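Local coordinates for protein N-acetylglucosamine 2-epimerase (Xylella fastidiosa, PDB 3GT5) that belongs to the N-acylglucosamine 2-epimerase family and probably interconverts sugar epimers, though its own substrate is not established, at residues S123-K127 with A184-S189; A116-L120 with E180-A185. All blocks are in the same frame, centred on the assembly; numbering follows the deposited sequence.

Contact 1 of 2, residues S123-K127 with A184-S189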
ATOM      1  N   SER A 123     -13.496  -4.747  -1.230  1.00 17.17           N
ATOM      2  CA  SER A 123     -13.197  -6.120  -0.762  1.00 18.03           C
ATOM      3  C   SER A 123     -13.269  -6.166   0.772  1.00 19.01           C
ATOM      4  O   SER A 123     -13.847  -7.102   1.351  1.00 19.01           O
ATOM      5  CB  SER A 123     -11.810  -6.562  -1.215  1.00 18.95           C
ATOM      6  OG  SER A 123     -11.804  -6.567  -2.602  1.00 19.41           O
ATOM      7  N   CYS A 124     -12.726  -5.131   1.406  1.00 18.50           N
ATOM      8  CA  CYS A 124     -12.875  -4.980   2.856  1.00 20.08           C
ATOM      9  C   CYS A 124     -14.345  -4.902   3.282  1.00 20.11           C
ATOM     10  O   CYS A 124     -14.726  -5.552   4.285  1.00 20.12           O
ATOM     11  CB  CYS A 124     -12.139  -3.752   3.369  1.00 20.33           C
ATOM     12  SG  CYS A 124     -10.361  -3.951   3.335  1.00 23.93           S
ATOM     13  N   GLY A 125     -15.160  -4.145   2.549  1.00 20.35           N
ATOM     14  CA  GLY A 125     -16.594  -4.069   2.807  1.00 20.12           C
ATOM     15  C   GLY A 125     -17.271  -5.432   2.783  1.00 21.05           C
ATOM     16  O   GLY A 125     -18.102  -5.735   3.670  1.00 22.03           O
ATOM     17  N   LEU A 126     -16.955  -6.265   1.789  1.00 20.04           N
ATOM     18  CA  LEU A 126     -17.535  -7.609   1.730  1.00 19.99           C
ATOM     19  C   LEU A 126     -17.040  -8.482   2.902  1.00 21.25           C
ATOM     20  O   LEU A 126     -17.836  -9.235   3.484  1.00 21.14           O
ATOM     21  CB  LEU A 126     -17.233  -8.260   0.362  1.00 20.01           C
ATOM     22  CG  LEU A 126     -17.844  -9.621   0.054  1.00 19.29           C
ATOM     23  CD1 LEU A 126     -19.380  -9.566   0.207  1.00 20.82           C
ATOM     24  CD2 LEU A 126     -17.433 -10.079  -1.321  1.00 19.59           C
ATOM     25  N   LYS A 127     -15.749  -8.379   3.257  1.00 20.67           N
ATOM     26  CA  LYS A 127     -15.192  -9.127   4.365  1.00 22.10           C
ATOM     27  C   LYS A 127     -15.922  -8.875   5.671  1.00 22.35           C
ATOM     28  O   LYS A 127     -15.964  -9.783   6.493  1.00 23.95           O
ATOM     29  CB  LYS A 127     -13.708  -8.805   4.581  1.00 21.96           C
ATOM     30  CG  LYS A 127     -12.748  -9.441   3.545  1.00 23.85           C
ATOM     31  CD  LYS A 127     -11.261  -9.155   3.825  1.00 24.47           C
ATOM     32  CE  LYS A 127     -10.365  -9.779   2.707  1.00 24.27           C
ATOM     33  NZ  LYS A 127      -8.923  -9.591   2.991  1.00 25.94           N
ATOM     34  N   ALA A 184      -7.035  -9.386  -2.047  1.00 16.90           N
ATOM     35  CA  ALA A 184      -8.107  -9.061  -1.096  1.00 16.92           C
ATOM     36  C   ALA A 184      -9.501  -9.444  -1.634  1.00 18.45           C
ATOM     37  O   ALA A 184     -10.341  -9.964  -0.883  1.00 18.82           O
ATOM     38  CB  ALA A 184      -8.074  -7.601  -0.751  1.00 19.02           C
ATOM     39  N   ALA A 185      -9.727  -9.191  -2.931  1.00 17.35           N
ATOM     40  CA  ALA A 185     -11.016  -9.468  -3.596  1.00 17.40           C
ATOM     41  C   ALA A 185     -11.271 -10.980  -3.577  1.00 18.03           C
ATOM     42  O   ALA A 185     -12.427 -11.438  -3.348  1.00 17.11           O
ATOM     43  CB  ALA A 185     -11.002  -8.918  -5.032  1.00 16.82           C
ATOM     44  N   TYR A 186     -10.210 -11.745  -3.846  1.00 16.73           N
ATOM     45  CA  TYR A 186     -10.288 -13.205  -3.799  1.00 18.30           C
ATOM     46  C   TYR A 186     -10.603 -13.697  -2.391  1.00 19.77           C
ATOM     47  O   TYR A 186     -11.456 -14.569  -2.198  1.00 19.80           O
ATOM     48  CB  TYR A 186      -8.997 -13.851  -4.257  1.00 17.71           C
ATOM     49  CG  TYR A 186      -8.939 -15.343  -4.008  1.00 18.48           C
ATOM     50  CD1 TYR A 186      -9.721 -16.211  -4.751  1.00 19.90           C
ATOM     51  CD2 TYR A 186      -8.110 -15.888  -3.013  1.00 19.59           C
ATOM     52  CE1 TYR A 186      -9.680 -17.599  -4.517  1.00 22.63           C
ATOM     53  CE2 TYR A 186      -8.061 -17.274  -2.796  1.00 21.09           C
ATOM     54  CZ  TYR A 186      -8.848 -18.108  -3.548  1.00 23.74           C
ATOM     55  OH  TYR A 186      -8.767 -19.474  -3.335  1.00 25.69           O
ATOM     56  N   GLU A 187      -9.904 -13.130  -1.415  1.00 19.81           N
ATOM     57  CA  GLU A 187     -10.078 -13.540  -0.023  1.00 21.55           C
ATOM     58  C   GLU A 187     -11.504 -13.250   0.424  1.00 21.74           C
ATOM     59  O   GLU A 187     -12.106 -14.048   1.160  1.00 23.59           O
ATOM     60  CB  GLU A 187      -9.065 -12.819   0.876  1.00 21.71           C
ATOM     61  CG  GLU A 187      -7.647 -13.282   0.701  1.00 24.97           C
ATOM     62  CD  GLU A 187      -6.644 -12.416   1.431  1.00 27.57           C
ATOM     63  OE1 GLU A 187      -6.991 -11.295   1.879  1.00 28.49           O
ATOM     64  OE2 GLU A 187      -5.478 -12.857   1.553  1.00 32.31           O
ATOM     65  N   ALA A 188     -12.066 -12.158  -0.053  1.00 19.54           N
ATOM     66  CA  ALA A 188     -13.435 -11.722   0.334  1.00 20.60           C
ATOM     67  C   ALA A 188     -14.543 -12.485  -0.385  1.00 21.33           C
ATOM     68  O   ALA A 188     -15.551 -12.790   0.231  1.00 21.32           O
ATOM     69  CB  ALA A 188     -13.594 -10.265   0.121  1.00 19.47           C
ATOM     70  N   SER A 189     -14.343 -12.811  -1.670  1.00 21.16           N
ATOM     71  CA  SER A 189     -15.431 -13.314  -2.529  1.00 21.16           C
ATOM     72  C   SER A 189     -15.293 -14.783  -2.935  1.00 20.71           C
ATOM     73  O   SER A 189     -16.277 -15.395  -3.373  1.00 20.19           O
ATOM     74  CB  SER A 189     -15.516 -12.508  -3.814  1.00 20.94           C
ATOM     75  OG  SER A 189     -14.389 -12.730  -4.609  1.00 20.63           O
TER

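Contact 2 of 2, residues A116-L120 with E180-A185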
ATOM      1  N   ALA A 116      -7.305   0.678  -7.700  1.00 16.46           N
ATOM      2  CA  ALA A 116      -6.762  -0.417  -6.887  1.00 15.97           C
ATOM      3  C   ALA A 116      -7.275  -0.234  -5.448  1.00 15.54           C
ATOM      4  O   ALA A 116      -7.813  -1.186  -4.836  1.00 16.34           O
ATOM      5  CB  ALA A 116      -5.266  -0.410  -6.917  1.00 14.33           C
ATOM      6  N   PHE A 117      -7.142   0.988  -4.950  1.00 15.84           N
ATOM      7  CA  PHE A 117      -7.610   1.324  -3.599  1.00 15.66           C
ATOM      8  C   PHE A 117      -9.112   1.245  -3.412  1.00 15.77           C
ATOM      9  O   PHE A 117      -9.585   0.742  -2.412  1.00 16.49           O
ATOM     10  CB  PHE A 117      -6.914   2.547  -3.021  1.00 15.73           C
ATOM     11  CG  PHE A 117      -5.550   2.218  -2.534  1.00 16.70           C
ATOM     12  CD1 PHE A 117      -5.369   1.592  -1.284  1.00 16.31           C
ATOM     13  CD2 PHE A 117      -4.415   2.337  -3.360  1.00 15.78           C
ATOM     14  CE1 PHE A 117      -4.135   1.176  -0.871  1.00 18.30           C
ATOM     15  CE2 PHE A 117      -3.153   1.908  -2.908  1.00 15.99           C
ATOM     16  CZ  PHE A 117      -3.014   1.321  -1.676  1.00 18.11           C
ATOM     17  N   VAL A 118      -9.863   1.630  -4.418  1.00 15.31           N
ATOM     18  CA  VAL A 118     -11.308   1.413  -4.406  1.00 15.75           C
ATOM     19  C   VAL A 118     -11.654  -0.074  -4.343  1.00 16.41           C
ATOM     20  O   VAL A 118     -12.501  -0.479  -3.509  1.00 17.54           O
ATOM     21  CB  VAL A 118     -11.933   2.104  -5.630  1.00 15.36           C
ATOM     22  CG1 VAL A 118     -13.415   1.625  -5.841  1.00 15.05           C
ATOM     23  CG2 VAL A 118     -11.872   3.693  -5.502  1.00 17.30           C
ATOM     24  N   MET A 119     -10.996  -0.912  -5.178  1.00 16.04           N
ATOM     25  CA  MET A 119     -11.188  -2.393  -5.160  1.00 15.81           C
ATOM     26  C   MET A 119     -10.866  -2.972  -3.776  1.00 16.33           C
ATOM     27  O   MET A 119     -11.618  -3.787  -3.221  1.00 17.71           O
ATOM     28  CB  MET A 119     -10.417  -3.109  -6.269  1.00 16.70           C
ATOM     29  CG  MET A 119     -10.647  -4.603  -6.289  1.00 15.03           C
ATOM     30  SD  MET A 119     -12.412  -5.129  -6.723  1.00 13.54           S
ATOM     31  CE  MET A 119     -12.168  -5.401  -8.517  1.00 23.81           C
ATOM     32  N   LEU A 120      -9.780  -2.497  -3.180  1.00 15.72           N
ATOM     33  CA  LEU A 120      -9.416  -2.917  -1.848  1.00 16.78           C
ATOM     34  C   LEU A 120     -10.482  -2.507  -0.820  1.00 17.25           C
ATOM     35  O   LEU A 120     -10.866  -3.356   0.027  1.00 17.64           O
ATOM     36  CB  LEU A 120      -8.056  -2.319  -1.462  1.00 16.11           C
ATOM     37  CG  LEU A 120      -7.550  -2.729  -0.075  1.00 19.63           C
ATOM     38  CD1 LEU A 120      -7.244  -4.245  -0.012  1.00 18.01           C
ATOM     39  CD2 LEU A 120      -6.296  -1.919   0.336  1.00 18.87           C
ATOM     40  N   GLU A 180      -2.366  -6.541  -5.012  1.00 17.22           N
ATOM     41  CA  GLU A 180      -2.821  -6.528  -3.625  1.00 16.75           C
ATOM     42  C   GLU A 180      -4.352  -6.509  -3.502  1.00 16.88           C
ATOM     43  O   GLU A 180      -4.914  -7.292  -2.690  1.00 17.01           O
ATOM     44  CB  GLU A 180      -2.222  -5.288  -2.942  1.00 19.59           C
ATOM     45  CG  GLU A 180      -2.721  -4.989  -1.553  1.00 20.86           C
ATOM     46  CD  GLU A 180      -2.338  -3.541  -1.109  1.00 28.31           C
ATOM     47  OE1 GLU A 180      -1.857  -2.737  -1.969  1.00 30.94           O
ATOM     48  OE2 GLU A 180      -2.516  -3.172   0.082  1.00 28.36           O
ATOM     49  N   ALA A 181      -5.020  -5.637  -4.289  1.00 15.74           N
ATOM     50  CA  ALA A 181      -6.479  -5.522  -4.263  1.00 16.31           C
ATOM     51  C   ALA A 181      -7.135  -6.771  -4.785  1.00 15.75           C
ATOM     52  O   ALA A 181      -8.171  -7.178  -4.242  1.00 16.12           O
ATOM     53  CB  ALA A 181      -6.991  -4.291  -5.076  1.00 15.32           C
ATOM     54  N   MET A 182      -6.522  -7.407  -5.798  1.00 15.13           N
ATOM     55  CA  MET A 182      -7.081  -8.625  -6.362  1.00 15.98           C
ATOM     56  C   MET A 182      -6.983  -9.798  -5.396  1.00 16.85           C
ATOM     57  O   MET A 182      -7.922 -10.604  -5.309  1.00 16.55           O
ATOM     58  CB  MET A 182      -6.492  -8.955  -7.730  1.00 15.07           C
ATOM     59  CG  MET A 182      -6.927  -8.000  -8.833  1.00 16.17           C
ATOM     60  SD  MET A 182      -8.739  -7.953  -9.217  1.00 13.75           S
ATOM     61  CE  MET A 182      -8.697  -6.574 -10.434  1.00 21.52           C
ATOM     62  N   LEU A 183      -5.883  -9.860  -4.625  1.00 16.23           N
ATOM     63  CA  LEU A 183      -5.762 -10.832  -3.561  1.00 17.64           C
ATOM     64  C   LEU A 183      -6.833 -10.631  -2.484  1.00 17.45           C
ATOM     65  O   LEU A 183      -7.478 -11.600  -2.051  1.00 18.17           O
ATOM     66  CB  LEU A 183      -4.363 -10.813  -2.953  1.00 16.98           C
ATOM     67  CG  LEU A 183      -3.226 -11.353  -3.811  1.00 18.71           C
ATOM     68  CD1 LEU A 183      -1.827 -10.907  -3.278  1.00 19.13           C
ATOM     69  CD2 LEU A 183      -3.328 -12.872  -3.955  1.00 19.30           C
ATOM     70  N   ALA A 184      -7.035  -9.386  -2.047  1.00 16.90           N
ATOM     71  CA  ALA A 184      -8.107  -9.061  -1.096  1.00 16.92           C
ATOM     72  C   ALA A 184      -9.501  -9.444  -1.634  1.00 18.45           C
ATOM     73  O   ALA A 184     -10.341  -9.964  -0.883  1.00 18.82           O
ATOM     74  CB  ALA A 184      -8.074  -7.601  -0.751  1.00 19.02           C
ATOM     75  N   ALA A 185      -9.727  -9.191  -2.931  1.00 17.35           N
ATOM     76  CA  ALA A 185     -11.016  -9.468  -3.596  1.00 17.40           C
ATOM     77  C   ALA A 185     -11.271 -10.980  -3.577  1.00 18.03           C
ATOM     78  O   ALA A 185     -12.427 -11.438  -3.348  1.00 17.11           O
ATOM     79  CB  ALA A 185     -11.002  -8.918  -5.032  1.00 16.82           C
TER

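Contact 1 of 2, residues S123-K127 with A184-S189
The Lys127 side chain starts with CG anti to its own carbonyl carbon (chi1 -75°) and then runs fully extended, which carries the amine across to Glu187. Glu187 has the same first torsion (chi1 -71°), and the two side chains meet at a slant. NZ of Lys127 donates to OE1 of Glu187 at 2.8 Å, nearly in line with the C-O bond, and the pair forms a salt bridge. The other carboxylate oxygen, OE2, is hydrogen-bonded to the hydroxyl of Tyr263, so both carboxylate oxygens are held.

The lysine chain also packs on the way. Its CG lies 3.6 Å from CB of Ala188, and its CE passes 3.6 Å from the backbone O of Ala184. The Ala188 methyl points at helix 112-127, where its CB sits 3.4 Å from the backbone O of Ser123. On the other flank, CD2 of Leu126 rests 3.6 Å from the backbone O of Ala188. Ser123 lies close to the opposing backbone, with its OG 3.2 Å from CA of Ala185. That hydroxyl bonds to the carbonyl of Met119 in its own helix. Near the end of helix 172-189, the backbone O of Ala185 accepts from both N and OG of Ser189, which reach it from opposite faces of the carbonyl plane.

Small residues and a serine turned back on its own helix let the two backbones lie close. Lys127 and Glu187 are both partly exposed, so the ion pair probably lies near solvent, and the second bond, to Tyr263, probably helps to fix how the carboxylate is turned.

Contact 2 of 2, residues A116-L120 with E180-A185
Two nearly parallel helices of the alpha/alpha barrel, 112-127 and 172-189, pack here through a buried, largely apolar seam. The short segments run 18° apart, with axes 8.4 Å from each other at closest approach. Ala181 points straight into the seam. Its CB touches the backbone O of Ala116 at 3.2 Å and CB of Met119 at 3.8 Å, so the methyl lies against the opposing backbone as well as a side chain.

Met119 and Met182 cross at about a right angle on one flank, their CE methyls 4.1 Å apart. Met119 bends at chi2 (66°) and again at chi3 to get there. On the other flank, Leu120 lays CD1 3.5 Å from CB of Ala184, while its CD2 lies 4.0 Å from OE2 of Glu180. That carboxylate finds its partners outside the two segments: OE1 is hydrogen-bonded to ND1 of His177 and OE2 to OH of Tyr377. The Phe117 ring approaches the same acid and also meets Arg56 in a cation-pi contact.

Small alanines packed against the facing helix, with Met119 and Met182 on one flank and Leu120 and Glu180 on the other, give the close helix pairing found in the (alpha/alpha)6 barrel of this family.

Contacts 1 and 2 are successive stretches of one interface between helices 112-127 and 172-189, their centres about 8 Å apart. They share Ala184 and Ala185, and Met137 of helix 133-147 touches both. OG of Ser123 packs 4.0 Å from the backbone O of Ala181. The centre of contact 2 is about 10 Å, and that of contact 1 about 16 Å, from the centre of the chain; contact 1 lies at the C-terminal ends of both helices. Largely apolar packing in contact 2 gives way to an added ion pair in contact 1. In this family the active site lies in the central cleft, so contact 2, with the Phe117, Glu180, His177 and Tyr377 cluster, is probably nearer to it.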